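Long-range contact in xylulose kinase (Bifidobacterium adolescentis ATCC 15703, PDB 3I8B), which probably phosphorylates D-xylulose to D-xylulose 5-phosphate at the expense of ATP, as a magnesium-binding member of the FGGY carbohydrate kinase family: residues Ala299-Glu304 against Tyr324-Cys329. Numbering follows the deposited sequence.
Sequences AAAISE and YLPLAC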
loop_
_atom_site.group_PDB
_atom_site.type_symbol
_atom_site.label_atom_id
_atom_site.label_comp_id
_atom_site.label_asym_id
_atom_site.label_seq_id
_atom_site.Cartn_x
_atom_site.Cartn_y
_atom_site.Cartn_z
ATOM N N ALA A 299 -6.595 0.658 6.525
ATOM C CA ALA A 299 -6.227 -0.016 7.765
ATOM C C ALA A 299 -5.201 -1.123 7.485
ATOM O O ALA A 299 -5.504 -2.102 6.809
ATOM C CB ALA A 299 -7.459 -0.594 8.441
ATOM N N ALA A 300 -3.986 -0.953 7.998
ATOM C CA ALA A 300 -2.914 -1.902 7.751
ATOM C C ALA A 300 -2.368 -2.407 9.078
ATOM O O ALA A 300 -1.949 -1.620 9.933
ATOM C CB ALA A 300 -1.811 -1.249 6.934
ATOM N N ALA A 301 -2.398 -3.721 9.261
ATOM C CA ALA A 301 -1.892 -4.319 10.488
ATOM C C ALA A 301 -0.699 -5.195 10.152
ATOM O O ALA A 301 -0.602 -5.739 9.047
ATOM C CB ALA A 301 -2.984 -5.151 11.176
ATOM N N ILE A 302 0.209 -5.327 11.108
ATOM C CA ILE A 302 1.309 -6.258 10.957
ATOM C C ILE A 302 0.942 -7.586 11.594
ATOM O O ILE A 302 0.600 -7.649 12.777
ATOM C CB ILE A 302 2.582 -5.700 11.560
ATOM C CG1 ILE A 302 2.889 -4.367 10.883
ATOM C CG2 ILE A 302 3.749 -6.684 11.385
ATOM C CD1 ILE A 302 3.544 -3.422 11.777
ATOM N N SER A 303 1.034 -8.639 10.783
ATOM C CA SER A 303 0.605 -9.982 11.144
ATOM C C SER A 303 1.800 -10.938 11.149
ATOM O O SER A 303 2.595 -10.969 10.205
ATOM C CB SER A 303 -0.454 -10.463 10.141
ATOM O OG SER A 303 -0.786 -11.825 10.335
ATOM N N GLU A 304 1.924 -11.722 12.216
ATOM C CA GLU A 304 2.988 -12.713 12.316
ATOM C C GLU A 304 2.914 -13.729 11.163
ATOM O O GLU A 304 3.932 -14.074 10.551
ATOM C CB GLU A 304 2.914 -13.424 13.678
ATOM C CG GLU A 304 3.960 -14.493 13.883
ATOM C CD GLU A 304 5.348 -13.911 14.086
ATOM O OE1 GLU A 304 5.455 -12.704 14.385
ATOM O OE2 GLU A 304 6.334 -14.657 13.944
ATOM N N TYR A 324 3.862 -10.023 7.773
ATOM C CA TYR A 324 2.703 -9.839 6.908
ATOM C C TYR A 324 1.920 -8.562 7.172
ATOM O O TYR A 324 1.869 -8.074 8.304
ATOM C CB TYR A 324 1.826 -11.095 6.937
ATOM C CG TYR A 324 2.597 -12.265 6.383
ATOM C CD1 TYR A 324 2.608 -12.529 5.013
ATOM C CD2 TYR A 324 3.357 -13.077 7.212
ATOM C CE1 TYR A 324 3.348 -13.573 4.489
ATOM C CE2 TYR A 324 4.105 -14.135 6.690
ATOM C CZ TYR A 324 4.098 -14.369 5.326
ATOM O OH TYR A 324 4.823 -15.411 4.793
ATOM N N LEU A 325 1.339 -8.033 6.095
ATOM C CA LEU A 325 0.608 -6.771 6.094
ATOM C C LEU A 325 -0.812 -6.916 5.507
ATOM O O LEU A 325 -1.077 -6.516 4.365
ATOM C CB LEU A 325 1.393 -5.718 5.302
ATOM C CG LEU A 325 0.929 -4.264 5.448
ATOM C CD1 LEU A 325 1.460 -3.703 6.746
ATOM C CD2 LEU A 325 1.406 -3.425 4.273
ATOM N N PRO A 326 -1.725 -7.519 6.278
ATOM C CA PRO A 326 -3.137 -7.473 5.873
ATOM C C PRO A 326 -3.555 -6.023 5.720
ATOM O O PRO A 326 -3.388 -5.238 6.649
ATOM C CB PRO A 326 -3.868 -8.106 7.070
ATOM C CG PRO A 326 -2.853 -8.048 8.216
ATOM C CD PRO A 326 -1.548 -8.310 7.507
ATOM N N LEU A 327 -4.096 -5.670 4.559
ATOM C CA LEU A 327 -4.370 -4.278 4.250
ATOM C C LEU A 327 -5.812 -4.093 3.790
ATOM O O LEU A 327 -6.239 -4.705 2.812
ATOM C CB LEU A 327 -3.421 -3.793 3.163
ATOM C CG LEU A 327 -3.497 -2.287 2.932
ATOM C CD1 LEU A 327 -2.236 -1.629 3.451
ATOM C CD2 LEU A 327 -3.673 -2.010 1.445
ATOM N N ALA A 328 -6.545 -3.241 4.499
ATOM C CA ALA A 328 -7.964 -3.045 4.258
ATOM C C ALA A 328 -8.254 -1.635 3.778
ATOM O O ALA A 328 -8.200 -0.682 4.561
ATOM C CB ALA A 328 -8.748 -3.332 5.523
ATOM N N CYS A 329 -8.578 -1.498 2.497
ATOM C CA CYS A 329 -8.951 -0.197 1.954
ATOM C C CYS A 329 -10.449 0.064 2.078
ATOM O O CYS A 329 -11.262 -0.814 1.813
ATOM C CB CYS A 329 -8.534 -0.077 0.487
ATOM S SG CYS A 329 -6.768 -0.253 0.243
#
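Pro326 packs its ring against Ala301 and Ser303, between antiparallel segments: the N-to-C directions of 299-301 and 324-329 differ by 171°. Having no N-H, the proline cannot donate to Ala301 O, and the ladder lacks a rung there; its CD lies 3.1 Å from that oxygen instead, and Ser303 CB rests 3.6 Å from the same CD. Leu325 CA-H points at the same oxygen (CA to Ala301 O 3.4 Å, 157° at the hydrogen). Conventional bonds persist on both sides of the gap: Ala301 N reaches Pro326 O at 3.2 Å, Ala299 and Ala328 exchange two nearly straight bonds, and in a single bridge beyond strand 299-301 Ser303 N donates to Tyr324 O at 2.7 Å. The return bond, Tyr324 N to Ser303 O, is more bent.

Side chains divide between the two faces of the sheet. Ala299, Ala301, Pro326 and Ala328 face helix 396-420, meeting Cys414 and Ile418. On the reverse, Leu327 CD1 presses on Ala300 CB at 3.5 Å, while in Leu325 the first torsion sets CG anti to the backbone N and the second (chi2 79°) brings CD1 to 4.1 Å from Ala300 CB; both leucines also touch helix 274-281. At the strand end, the Tyr324 ring presents its CD2 edge to Glu304 O, 3.5 Å away and near the ring plane, and makes a cation-pi contact with Arg196.

The pair thus joins neighbouring strands of the actin-like C-terminal domain. The small alanines, with Pro326, are consistent with close packing against helix 396-420. Leu325 lies near Gln74, predicted to bind substrate, and Leu327 near Asp274, the predicted proton acceptor. Ala301 O is met by C-H groups where proline offers no N-H.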